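Local coordinates for BamaA.19900.a (Balamuthia mandrillaris, PDB 6VZZ), which probably catalyses the ATP-dependent phosphorylation of glucose to glucose 6-phosphate, as a glucokinase, and is captured here with beta-D-glucose bound, at residues 26-29 with 30-33; 104-108 with 109-113; 125-128 with 129-132; 316-319 with 320-324; 337-340 with 341-345. All coordinates share one frame; numbering follows the deposited sequence.

The five contacts are all local, yet their chemistry follows their place in the fold. Interaction 1 is a surface turn far from the rest, held by backbone bonds and one serine hydroxyl. Interactions 2 and 3 belong together: strands 111-114 and 125-127 are neighbours in one small antiparallel sheet, and the centres of the two interactions lie about 11 Å apart. The first closes a surface hairpin; the second leads the outer strand into a partly buried turn. Interaction 4, within helix 303-327, is buried throughout and combines apolar packing with charges that have partners outside it. Interaction 5 lies about 5 Å away by nearest atoms, packs on that same helix, and relies on carboxamide chemistry.

Interaction 1: residues 26-29 with 30-33; sequences RVAA and VSSA
The peptide carbonyl of Ala-28 is the flat group on which Ser-31 converges, and its two donors arrive differently. The hydroxyl OG of Ser-31 is hydrogen-bonded to Ala-28 O at 2.5 Å, tilted 18° from the carbonyl plane. The backbone N of Ser-31, 3.1 Å from Ala-28 O, stands well above that plane, over the face. One oxygen thus accepts from both the hydroxyl and the amide of a single residue. The first torsion of Ser-31 (chi1 72°) explains the double bond to one acceptor, because it sets OG between the residue's own N and carbonyl carbon and turns it back towards the preceding turn. The backbone here is a short 3-10 segment at 28-29 in the loop that links helix 16-25 to strand 37-43. The three-residue spacing of its bonds is the evidence: Ala-29 N to Arg-26 O at 3.1 Å, then a weak bond from Val-30 N to Val-27 O at 3.4 Å. The CG2 methyl of Val-30 lies beside Val-27 O. Ala-29 also packs its methyl group against Leu-35 and Val-92.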
loop_
_atom_site.group_PDB
_atom_site.type_symbol
_atom_site.label_atom_id
_atom_site.label_comp_id
_atom_site.label_asym_id
_atom_site.label_seq_id
_atom_site.Cartn_x
_atom_site.Cartn_y
_atom_site.Cartn_z
ATOM N N ARG A 26 -29.509 -9.681 32.403
ATOM C CA ARG A 26 -30.213 -10.925 32.131
ATOM C C ARG A 26 -31.707 -10.873 32.442
ATOM O O ARG A 26 -32.422 -11.808 32.064
ATOM C CB ARG A 26 -29.565 -12.054 32.918
ATOM C CG ARG A 26 -29.735 -11.922 34.405
ATOM C CD ARG A 26 -28.847 -12.905 35.098
ATOM N NE ARG A 26 -29.115 -12.999 36.521
ATOM C CZ ARG A 26 -28.213 -13.386 37.413
ATOM N NH1 ARG A 26 -26.986 -13.693 37.010
ATOM N NH2 ARG A 26 -28.536 -13.452 38.702
ATOM N N VAL A 27 -32.203 -9.829 33.118
ATOM C CA VAL A 27 -33.649 -9.727 33.305
ATOM C C VAL A 27 -34.347 -9.628 31.959
ATOM O O VAL A 27 -35.503 -10.045 31.817
ATOM C CB VAL A 27 -34.022 -8.534 34.213
ATOM C CG1 VAL A 27 -33.448 -8.717 35.621
ATOM C CG2 VAL A 27 -33.565 -7.214 33.585
ATOM N N ALA A 28 -33.661 -9.092 30.947
ATOM C CA ALA A 28 -34.260 -8.907 29.633
ATOM C C ALA A 28 -34.461 -10.217 28.883
ATOM O O ALA A 28 -35.166 -10.222 27.867
ATOM C CB ALA A 28 -33.399 -7.960 28.799
ATOM N N ALA A 29 -33.861 -11.317 29.346
ATOM C CA ALA A 29 -34.064 -12.602 28.686
ATOM C C ALA A 29 -35.509 -13.078 28.771
ATOM O O ALA A 29 -35.944 -13.856 27.918
ATOM C CB ALA A 29 -33.138 -13.659 29.284
ATOM N N VAL A 30 -36.271 -12.630 29.767
ATOM C CA VAL A 30 -37.663 -13.051 29.883
ATOM C C VAL A 30 -38.587 -11.942 29.401
ATOM O O VAL A 30 -39.759 -11.882 29.792
ATOM C CB VAL A 30 -38.007 -13.465 31.325
ATOM C CG1 VAL A 30 -37.203 -14.692 31.714
ATOM C CG2 VAL A 30 -37.747 -12.313 32.303
ATOM N N SER A 31 -38.062 -11.059 28.557
ATOM C CA SER A 31 -38.829 -9.989 27.941
ATOM C C SER A 31 -39.055 -10.306 26.470
ATOM O O SER A 31 -38.469 -11.233 25.911
ATOM C CB SER A 31 -38.112 -8.642 28.087
ATOM O OG SER A 31 -36.975 -8.582 27.235
ATOM N N SER A 32 -39.920 -9.509 25.840
ATOM C CA SER A 32 -40.269 -9.765 24.448
ATOM C C SER A 32 -39.046 -9.684 23.547
ATOM O O SER A 32 -38.880 -10.508 22.640
ATOM C CB SER A 32 -41.343 -8.783 23.993
ATOM O OG SER A 32 -42.460 -8.846 24.866
ATOM N N ALA A 33 -38.166 -8.711 23.788
ATOM C CA ALA A 33 -37.000 -8.561 22.928
ATOM C C ALA A 33 -35.936 -9.609 23.214
ATOM O O ALA A 33 -35.031 -9.801 22.395
ATOM C CB ALA A 33 -36.405 -7.159 23.072
#

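Interaction 2: residues 104-108 with 109-113; sequences RISPD and GEVLD
Ser-106 and Val-111 close the tight end of this contact with two bonds. The Ser-106 N-H points at Val-111 O from within the carbonyl plane (3.1 Å), and Val-111 N returns a bond to Ser-106 OG at 3.2 Å. Ser-106 O itself accepts from Gly-109 N, 2.8 Å away, in a type I turn. OG in turn donates to Asp-108 OD1, which it meets nearly along the C-O axis at 2.6 Å. A second donor, Glu-110 N, reaches Asp-108 OD1 from above the carboxylate plane at 3.2 Å; two donors on OD1 probably limit the turning of the carboxylate. The turn is thus tightly bonded although Pro-107 and Asp-108 are exposed. Gly-109 follows with a positive phi of 71°. These bonds form the bend of a beta hairpin joining strands 103-105 and 111-114. Behind it, Ile-105 and Leu-112 make a non-hydrogen-bonded antiparallel pair, with Ile-105 CG1 4.2 Å from Leu-112 CD1, and both rest on Phe-143 of strand 141-145. The far end is looser. Although the backbones of Arg-104 and Asp-113 are doubly bonded, their side chains run side by side with flat ends 60° apart, and Arg-104 NH1 to Asp-113 OD2 is a long salt bridge of 3.8 Å. A water at the guanidinium edge links NH1 to Asp-113 O. Asp-113 OD2 also pairs with Arg-125, and Arg-104 makes a cation-pi contact with Trp-365 of the second subunit.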
loop_
_atom_site.group_PDB
_atom_site.type_symbol
_atom_site.label_atom_id
_atom_site.label_comp_id
_atom_site.label_asym_id
_atom_site.label_seq_id
_atom_site.Cartn_x
_atom_site.Cartn_y
_atom_site.Cartn_z
ATOM N N ARG A 104 -2.641 -12.570 10.446
ATOM C CA ARG A 104 -3.299 -12.811 9.173
ATOM C C ARG A 104 -4.409 -13.825 9.338
ATOM O O ARG A 104 -4.391 -14.657 10.246
ATOM C CB ARG A 104 -2.300 -13.313 8.133
ATOM C CG ARG A 104 -1.276 -12.295 7.713
ATOM C CD ARG A 104 0.089 -12.913 7.659
ATOM N NE ARG A 104 0.186 -13.947 6.634
ATOM C CZ ARG A 104 0.518 -15.214 6.880
ATOM N NH1 ARG A 104 0.790 -15.622 8.124
ATOM N NH2 ARG A 104 0.583 -16.074 5.875
ATOM N N ILE A 105 -5.370 -13.770 8.423
ATOM C CA ILE A 105 -6.538 -14.639 8.460
ATOM C C ILE A 105 -6.654 -15.377 7.136
ATOM O O ILE A 105 -6.515 -14.772 6.067
ATOM C CB ILE A 105 -7.810 -13.834 8.754
ATOM C CG1 ILE A 105 -7.656 -13.187 10.117
ATOM C CG2 ILE A 105 -9.053 -14.719 8.687
ATOM C CD1 ILE A 105 -8.465 -11.997 10.244
ATOM N N SER A 106 -6.918 -16.675 7.211
ATOM C CA SER A 106 -6.935 -17.507 6.024
ATOM C C SER A 106 -8.054 -17.074 5.074
ATOM O O SER A 106 -9.052 -16.485 5.502
ATOM C CB SER A 106 -7.116 -18.968 6.423
ATOM O OG SER A 106 -8.266 -19.117 7.235
ATOM N N PRO A 107 -7.900 -17.341 3.776
ATOM C CA PRO A 107 -8.975 -17.035 2.815
ATOM C C PRO A 107 -10.364 -17.485 3.232
ATOM O O PRO A 107 -11.340 -16.798 2.906
ATOM C CB PRO A 107 -8.504 -17.771 1.558
ATOM C CG PRO A 107 -7.011 -17.659 1.634
ATOM C CD PRO A 107 -6.642 -17.701 3.097
ATOM N N ASP A 108 -10.502 -18.607 3.936
ATOM C CA ASP A 108 -11.825 -19.076 4.340
ATOM C C ASP A 108 -12.289 -18.497 5.672
ATOM O O ASP A 108 -13.370 -18.862 6.141
ATOM C CB ASP A 108 -11.867 -20.616 4.398
ATOM C CG ASP A 108 -10.900 -21.208 5.423
ATOM O OD1 ASP A 108 -10.099 -20.454 6.025
ATOM O OD2 ASP A 108 -10.942 -22.445 5.621
ATOM N N GLY A 109 -11.508 -17.609 6.290
ATOM C CA GLY A 109 -11.911 -16.978 7.533
ATOM C C GLY A 109 -11.920 -17.879 8.745
ATOM O O GLY A 109 -12.370 -17.454 9.812
ATOM N N GLU A 110 -11.412 -19.102 8.620
ATOM C CA GLU A 110 -11.485 -20.100 9.680
ATOM C C GLU A 110 -10.319 -20.022 10.666
ATOM O O GLU A 110 -10.481 -20.418 11.828
ATOM C CB GLU A 110 -11.552 -21.497 9.047
ATOM C CG GLU A 110 -11.620 -22.663 10.029
ATOM C CD GLU A 110 -12.877 -22.647 10.888
ATOM O OE1 GLU A 110 -13.942 -22.215 10.384
ATOM O OE2 GLU A 110 -12.794 -23.064 12.069
ATOM N N VAL A 111 -9.165 -19.498 10.251
ATOM C CA VAL A 111 -7.920 -19.613 11.008
ATOM C C VAL A 111 -7.272 -18.240 11.159
ATOM O O VAL A 111 -7.141 -17.497 10.180
ATOM C CB VAL A 111 -6.929 -20.581 10.325
ATOM C CG1 VAL A 111 -5.686 -20.771 11.187
ATOM C CG2 VAL A 111 -7.599 -21.907 10.002
ATOM N N LEU A 112 -6.841 -17.923 12.379
ATOM C CA LEU A 112 -6.014 -16.760 12.670
ATOM C C LEU A 112 -4.587 -17.220 12.951
ATOM O O LEU A 112 -4.375 -18.232 13.625
ATOM C CB LEU A 112 -6.566 -15.979 13.871
ATOM C CG LEU A 112 -5.661 -14.946 14.553
ATOM C CD1 LEU A 112 -5.435 -13.701 13.690
ATOM C CD2 LEU A 112 -6.226 -14.561 15.899
ATOM N N ASP A 113 -3.612 -16.482 12.423
ATOM C CA ASP A 113 -2.186 -16.754 12.607
ATOM C C ASP A 113 -1.614 -15.525 13.312
ATOM O O ASP A 113 -1.454 -14.469 12.691
ATOM C CB ASP A 113 -1.514 -17.016 11.252
ATOM C CG ASP A 113 -0.072 -17.509 11.369
ATOM O OD1 ASP A 113 0.724 -16.956 12.163
ATOM O OD2 ASP A 113 0.276 -18.465 10.641
HETATM O O HOH W 1 0.470 -13.829 10.862
#

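Interaction 3: residues 125-128 with 129-132; sequences RLKR and SELP
From Lys-127 onward the extended backbone of strand 125-127 curls into a 3-10 turn, marked by bonds from Glu-130 N to Lys-127 O (3.1 Å) and from Leu-131 N to Arg-128 O (2.9 Å). Glu-130 then folds back to the start of that turn, which recalls the glutamate half of a capping box. Its OE2 accepts the Lys-127 N-H at 3.0 Å along an almost straight line (170°), approached on the anti side of the carboxylate and 16° out of its plane. The torsions account for the reach: with CG anti to the carbonyl carbon (chi1 -64°) and the chain extended beyond it, the carboxylate swings past Lys-127 CB to the backbone N. Its other oxygen, OE1, forms a salt bridge with Arg-73 of helix 72-90, so the group is held through both oxygens and ties the sheet edge to that helix. The exposed Ser-129 gives its backbone N to Glu-110 OE2, just before the neighbouring strand 111-114. Leu-131 points back towards the 125-128 segment. It belongs to a buried patch facing helix 72-90, where Leu-131 touches Phe-79 and Leu-126 touches Thr-72. Within this patch the two leucine side chains cross at about a right angle, meeting through Leu-126 CD1 and Leu-131 CD2 at 4.2 Å.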
loop_
_atom_site.group_PDB
_atom_site.type_symbol
_atom_site.label_atom_id
_atom_site.label_comp_id
_atom_site.label_asym_id
_atom_site.label_seq_id
_atom_site.Cartn_x
_atom_site.Cartn_y
_atom_site.Cartn_z
ATOM N N ARG A 125 -1.500 -20.386 15.722
ATOM C CA ARG A 125 -2.730 -20.400 14.948
ATOM C C ARG A 125 -3.924 -20.739 15.831
ATOM O O ARG A 125 -3.820 -21.529 16.771
ATOM C CB ARG A 125 -2.621 -21.394 13.789
ATOM C CG ARG A 125 -1.554 -20.976 12.790
ATOM C CD ARG A 125 -1.369 -21.944 11.640
ATOM N NE ARG A 125 -0.506 -21.343 10.627
ATOM C CZ ARG A 125 0.088 -22.022 9.653
ATOM N NH1 ARG A 125 -0.084 -23.337 9.562
ATOM N NH2 ARG A 125 0.863 -21.389 8.774
ATOM N N LEU A 126 -5.061 -20.114 15.527
ATOM C CA LEU A 126 -6.291 -20.288 16.291
ATOM C C LEU A 126 -7.441 -20.484 15.313
ATOM O O LEU A 126 -7.714 -19.598 14.498
ATOM C CB LEU A 126 -6.548 -19.082 17.202
ATOM C CG LEU A 126 -7.852 -19.047 18.008
ATOM C CD1 LEU A 126 -7.928 -20.182 19.020
ATOM C CD2 LEU A 126 -8.039 -17.697 18.699
ATOM N N LYS A 127 -8.100 -21.646 15.387
ATOM C CA LYS A 127 -9.240 -21.973 14.538
ATOM C C LYS A 127 -10.541 -21.577 15.224
ATOM O O LYS A 127 -10.678 -21.725 16.441
ATOM C CB LYS A 127 -9.268 -23.473 14.234
ATOM C CG LYS A 127 -7.958 -24.024 13.713
ATOM C CD LYS A 127 -7.983 -25.544 13.576
ATOM C CE LYS A 127 -6.733 -26.037 12.842
ATOM N NZ LYS A 127 -6.252 -27.351 13.367
ATOM N N ARG A 128 -11.502 -21.083 14.434
ATOM C CA ARG A 128 -12.846 -20.813 14.948
ATOM C C ARG A 128 -13.419 -22.010 15.694
ATOM O O ARG A 128 -13.970 -21.871 16.792
ATOM C CB ARG A 128 -13.792 -20.489 13.807
ATOM C CG ARG A 128 -13.837 -19.119 13.234
ATOM C CD ARG A 128 -14.619 -19.384 11.977
ATOM N NE ARG A 128 -15.178 -18.237 11.303
ATOM C CZ ARG A 128 -15.680 -18.319 10.080
ATOM N NH1 ARG A 128 -16.182 -17.239 9.481
ATOM N NH2 ARG A 128 -15.664 -19.494 9.457
ATOM N N SER A 129 -13.340 -23.194 15.078
ATOM C CA SER A 129 -13.934 -24.410 15.617
ATOM C C SER A 129 -13.368 -24.821 16.970
ATOM O O SER A 129 -13.906 -25.747 17.584
ATOM C CB SER A 129 -13.741 -25.555 14.626
ATOM O OG SER A 129 -12.389 -25.976 14.602
ATOM N N GLU A 130 -12.292 -24.190 17.437
ATOM C CA GLU A 130 -11.730 -24.479 18.749
ATOM C C GLU A 130 -12.331 -23.625 19.851
ATOM O O GLU A 130 -12.044 -23.867 21.030
ATOM C CB GLU A 130 -10.215 -24.261 18.745
ATOM C CG GLU A 130 -9.424 -25.183 17.845
ATOM C CD GLU A 130 -7.934 -24.878 17.899
ATOM O OE1 GLU A 130 -7.171 -25.725 18.422
ATOM O OE2 GLU A 130 -7.527 -23.779 17.434
ATOM N N LEU A 131 -13.116 -22.644 19.503
ATOM C CA LEU A 131 -13.722 -21.652 20.369
ATOM C C LEU A 131 -14.996 -22.202 20.994
ATOM O O LEU A 131 -15.740 -22.945 20.346
ATOM C CB LEU A 131 -14.047 -20.393 19.577
ATOM C CG LEU A 131 -12.841 -19.721 18.926
ATOM C CD1 LEU A 131 -13.287 -18.579 18.023
ATOM C CD2 LEU A 131 -11.884 -19.221 19.988
ATOM N N PRO A 132 -15.271 -21.839 22.246
ATOM C CA PRO A 132 -16.504 -22.316 22.898
ATOM C C PRO A 132 -17.751 -21.737 22.233
ATOM O O PRO A 132 -17.864 -20.528 22.024
ATOM C CB PRO A 132 -16.351 -21.838 24.347
ATOM C CG PRO A 132 -15.398 -20.683 24.277
ATOM C CD PRO A 132 -14.485 -20.935 23.105
#

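Interaction 4: residues 316-319 with 320-324; sequences LMRI and AKNLC
Asn-322 turns its carboxamide back on Arg-318, one turn earlier in a buried part of the long alpha-helix 303-327. With CG anti to the carbonyl carbon and beside the residue's own N (chi1 -76°), ND2 comes to 2.9 Å from Arg-318 O. The helical amide, Asn-322 N, bonds Arg-318 O at 3.2 Å from the opposite face of the carbonyl plane, so a single residue holds the oxygen from both faces. The other end of the amide, OD1, accepts a bond from Ala-223 N of the second subunit, which places this side chain at the dimer contact. Arg-318 and Lys-321 lie side by side and point the same way, both bent along their chains. Their charged atoms Arg-318 NE and Lys-321 NZ are 4.5 Å apart; both make salt bridges to Glu-356 OE1, which probably offsets the like charges, and NZ is also hydrogen-bonded to Asp-359 O. On another flank, Ile-319 and Leu-323 pack four residues apart. The CG1 branch of Ile-319 runs anti to the backbone N (chi1 -179°) and carries CD1 along the helix towards Leu-323. There Ile-319 CD1 lies 3.8 Å from Leu-323 CG, and Ile-319 CG1 lies 3.9 Å from Leu-323 CD1.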
loop_
_atom_site.group_PDB
_atom_site.type_symbol
_atom_site.label_atom_id
_atom_site.label_comp_id
_atom_site.label_asym_id
_atom_site.label_seq_id
_atom_site.Cartn_x
_atom_site.Cartn_y
_atom_site.Cartn_z
ATOM N N LEU A 316 9.061 5.219 12.601
ATOM C CA LEU A 316 7.612 5.304 12.433
ATOM C C LEU A 316 7.252 6.407 11.443
ATOM O O LEU A 316 6.405 6.212 10.566
ATOM C CB LEU A 316 6.926 5.544 13.778
ATOM C CG LEU A 316 5.427 5.846 13.653
ATOM C CD1 LEU A 316 4.663 4.612 13.218
ATOM C CD2 LEU A 316 4.871 6.392 14.946
ATOM N N MET A 317 7.906 7.567 11.551
ATOM C CA MET A 317 7.648 8.636 10.594
ATOM C C MET A 317 8.090 8.256 9.182
ATOM O O MET A 317 7.490 8.718 8.208
ATOM C CB MET A 317 8.340 9.925 11.036
ATOM C CG MET A 317 7.750 10.573 12.277
ATOM S SD MET A 317 6.051 11.135 12.042
ATOM C CE MET A 317 5.153 10.010 13.096
ATOM N N ARG A 318 9.130 7.426 9.041
ATOM C CA ARG A 318 9.605 7.094 7.698
ATOM C C ARG A 318 8.645 6.154 6.973
ATOM O O ARG A 318 8.388 6.330 5.776
ATOM C CB ARG A 318 10.997 6.478 7.753
ATOM C CG ARG A 318 11.575 6.214 6.379
ATOM C CD ARG A 318 13.078 6.004 6.454
ATOM N NE ARG A 318 13.684 6.996 7.330
ATOM C CZ ARG A 318 14.908 6.907 7.840
ATOM N NH1 ARG A 318 15.348 7.857 8.653
ATOM N NH2 ARG A 318 15.680 5.866 7.557
ATOM N N ILE A 319 8.117 5.141 7.663
ATOM C CA ILE A 319 7.156 4.264 7.005
ATOM C C ILE A 319 5.857 5.020 6.740
ATOM O O ILE A 319 5.215 4.840 5.699
ATOM C CB ILE A 319 6.936 2.975 7.832
ATOM C CG1 ILE A 319 5.948 2.017 7.151
ATOM C CG2 ILE A 319 6.414 3.289 9.219
ATOM C CD1 ILE A 319 6.274 1.696 5.709
ATOM N N ALA A 320 5.466 5.905 7.658
ATOM C CA ALA A 320 4.249 6.675 7.442
ATOM C C ALA A 320 4.399 7.613 6.251
ATOM O O ALA A 320 3.471 7.749 5.442
ATOM C CB ALA A 320 3.884 7.447 8.710
ATOM N N LYS A 321 5.563 8.260 6.125
ATOM C CA LYS A 321 5.832 9.126 4.980
ATOM C C LYS A 321 5.644 8.374 3.669
ATOM O O LYS A 321 4.885 8.803 2.793
ATOM C CB LYS A 321 7.250 9.683 5.081
ATOM C CG LYS A 321 7.756 10.355 3.822
ATOM C CD LYS A 321 9.237 10.104 3.615
ATOM C CE LYS A 321 9.980 10.041 4.940
ATOM N NZ LYS A 321 11.470 9.993 4.778
ATOM N N ASN A 322 6.302 7.222 3.532
ATOM C CA ASN A 322 6.260 6.501 2.265
ATOM C C ASN A 322 4.886 5.900 1.973
ATOM O O ASN A 322 4.486 5.819 0.802
ATOM C CB ASN A 322 7.356 5.448 2.254
ATOM C CG ASN A 322 8.717 6.074 2.015
ATOM O OD1 ASN A 322 9.049 6.441 0.884
ATOM N ND2 ASN A 322 9.490 6.261 3.084
ATOM N N LEU A 323 4.143 5.488 3.003
ATOM C CA LEU A 323 2.800 4.979 2.753
ATOM C C LEU A 323 1.851 6.105 2.352
ATOM O O LEU A 323 0.949 5.896 1.533
ATOM C CB LEU A 323 2.276 4.243 3.981
ATOM C CG LEU A 323 2.977 2.935 4.353
ATOM C CD1 LEU A 323 2.387 2.407 5.635
ATOM C CD2 LEU A 323 2.847 1.902 3.249
ATOM N N CYS A 324 2.033 7.305 2.915
ATOM C CA CYS A 324 1.224 8.441 2.486
ATOM C C CYS A 324 1.409 8.709 0.997
ATOM O O CYS A 324 0.444 8.997 0.279
ATOM C CB CYS A 324 1.583 9.692 3.299
ATOM S SG CYS A 324 0.916 9.736 4.990
#

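Interaction 5: residues 337-340 with 341-345; sequences DNQV and NNNLF
Residues 337-340 form a weakly bonded helical turn that passes, through a type I beta turn from Val-340 to Asn-343, into helix 343-348. The joining bonds span three residues: Asn-342 N reaches Gln-339 O at 3.0 Å, while Asn-341 N to Asn-338 O, at 3.2 Å, is weak. This turn between two short helical segments follows strand 331-335 of the six-stranded mixed sheet, in a protein of the actin-like ATPase clan. Its main side-chain link joins Gln-339 to Asn-343. Gln-339 CG is anti to the backbone N (chi1 -178°), and a bend at the next torsion brings the amide round across Asn-343, so that the two side chains meet at about a right angle. Gln-339 NE2 donates to Asn-343 OD1 at 2.8 Å, with an N-H...O angle of 175°. The acceptor lies in the Gln-339 amide plane, yet on the asparagine side the donor stands above the carbonyl plane, 37° out of it. Asn-343 has further partners on strand 370-374: OD1 is also hydrogen-bonded to Thr-373 OG1, and ND2 to Gln-374 O. With these three bonds its amide is fixed in rotation and pins the turn to the sheet. Asn-342 is buried beside it, packing on Met-309 and Phe-313 of helix 303-327; Phe-313 also touches Gln-339. At the start of the 337-340 helical segment, Asp-337 OD1 is bonded to Val-378 N. The exposed Asn-341 has its CB 3.8 Å from Asn-338 O.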
loop_
_atom_site.group_PDB
_atom_site.type_symbol
_atom_site.label_atom_id
_atom_site.label_comp_id
_atom_site.label_asym_id
_atom_site.label_seq_id
_atom_site.Cartn_x
_atom_site.Cartn_y
_atom_site.Cartn_z
ATOM N N ASP A 337 -3.819 2.461 22.704
ATOM C CA ASP A 337 -3.706 3.037 24.042
ATOM C C ASP A 337 -2.255 3.332 24.396
ATOM O O ASP A 337 -1.979 4.241 25.186
ATOM C CB ASP A 337 -4.336 2.112 25.084
ATOM C CG ASP A 337 -5.868 2.106 25.019
ATOM O OD1 ASP A 337 -6.442 2.852 24.198
ATOM O OD2 ASP A 337 -6.499 1.351 25.792
ATOM N N ASN A 338 -1.315 2.597 23.809
ATOM C CA ASN A 338 0.088 2.904 24.043
ATOM C C ASN A 338 0.468 4.265 23.478
ATOM O O ASN A 338 1.337 4.946 24.039
ATOM C CB ASN A 338 0.969 1.825 23.429
ATOM C CG ASN A 338 2.341 1.805 24.025
ATOM O OD1 ASN A 338 2.500 1.816 25.252
ATOM N ND2 ASN A 338 3.354 1.799 23.164
ATOM N N GLN A 339 -0.163 4.670 22.367
ATOM C CA GLN A 339 0.163 5.952 21.752
ATOM C C GLN A 339 -0.161 7.111 22.683
ATOM O O GLN A 339 0.544 8.126 22.681
ATOM C CB GLN A 339 -0.588 6.104 20.434
ATOM C CG GLN A 339 -0.296 7.388 19.686
ATOM C CD GLN A 339 1.169 7.548 19.352
ATOM O OE1 GLN A 339 1.815 6.622 18.866
ATOM N NE2 GLN A 339 1.703 8.720 19.624
ATOM N N VAL A 340 -1.213 6.969 23.492
ATOM C CA VAL A 340 -1.582 8.002 24.459
ATOM C C VAL A 340 -0.392 8.381 25.335
ATOM O O VAL A 340 -0.114 9.565 25.555
ATOM C CB VAL A 340 -2.775 7.525 25.309
ATOM C CG1 VAL A 340 -3.197 8.605 26.287
ATOM C CG2 VAL A 340 -3.938 7.125 24.404
ATOM N N ASN A 341 0.337 7.384 25.838
ATOM C CA ASN A 341 1.450 7.666 26.737
ATOM C C ASN A 341 2.676 8.223 26.024
ATOM O O ASN A 341 3.611 8.663 26.703
ATOM C CB ASN A 341 1.847 6.402 27.504
ATOM C CG ASN A 341 0.703 5.825 28.315
ATOM O OD1 ASN A 341 0.353 4.666 28.159
ATOM N ND2 ASN A 341 0.121 6.634 29.187
ATOM N N ASN A 342 2.708 8.212 24.694
ATOM C CA ASN A 342 3.867 8.681 23.946
ATOM C C ASN A 342 3.633 9.994 23.215
ATOM O O ASN A 342 4.540 10.461 22.521
ATOM C CB ASN A 342 4.321 7.617 22.938
ATOM C CG ASN A 342 4.947 6.415 23.607
ATOM O OD1 ASN A 342 5.292 6.459 24.784
ATOM N ND2 ASN A 342 5.110 5.334 22.856
ATOM N N ASN A 343 2.452 10.605 23.342
ATOM C CA ASN A 343 2.207 11.863 22.643
ATOM C C ASN A 343 3.040 13.000 23.214
ATOM O O ASN A 343 3.405 13.921 22.479
ATOM C CB ASN A 343 0.728 12.236 22.701
ATOM C CG ASN A 343 -0.134 11.308 21.890
ATOM O OD1 ASN A 343 0.252 10.860 20.806
ATOM N ND2 ASN A 343 -1.315 11.003 22.414
ATOM N N LEU A 344 3.333 12.968 24.518
ATOM C CA LEU A 344 4.178 14.003 25.099
ATOM C C LEU A 344 5.566 13.965 24.481
ATOM O O LEU A 344 6.097 15.000 24.063
ATOM C CB LEU A 344 4.257 13.846 26.613
ATOM C CG LEU A 344 5.319 14.711 27.300
ATOM C CD1 LEU A 344 4.976 16.197 27.246
ATOM C CD2 LEU A 344 5.553 14.256 28.737
ATOM N N PHE A 345 6.163 12.770 24.396
ATOM C CA PHE A 345 7.457 12.656 23.730
ATOM C C PHE A 345 7.381 13.199 22.314
ATOM O O PHE A 345 8.295 13.893 21.853
ATOM C CB PHE A 345 7.939 11.206 23.699
ATOM C CG PHE A 345 9.228 11.032 22.953
ATOM C CD1 PHE A 345 10.445 11.178 23.604
ATOM C CD2 PHE A 345 9.230 10.766 21.591
ATOM C CE1 PHE A 345 11.643 11.047 22.916
ATOM C CE2 PHE A 345 10.429 10.638 20.895
ATOM C CZ PHE A 345 11.634 10.779 21.559
#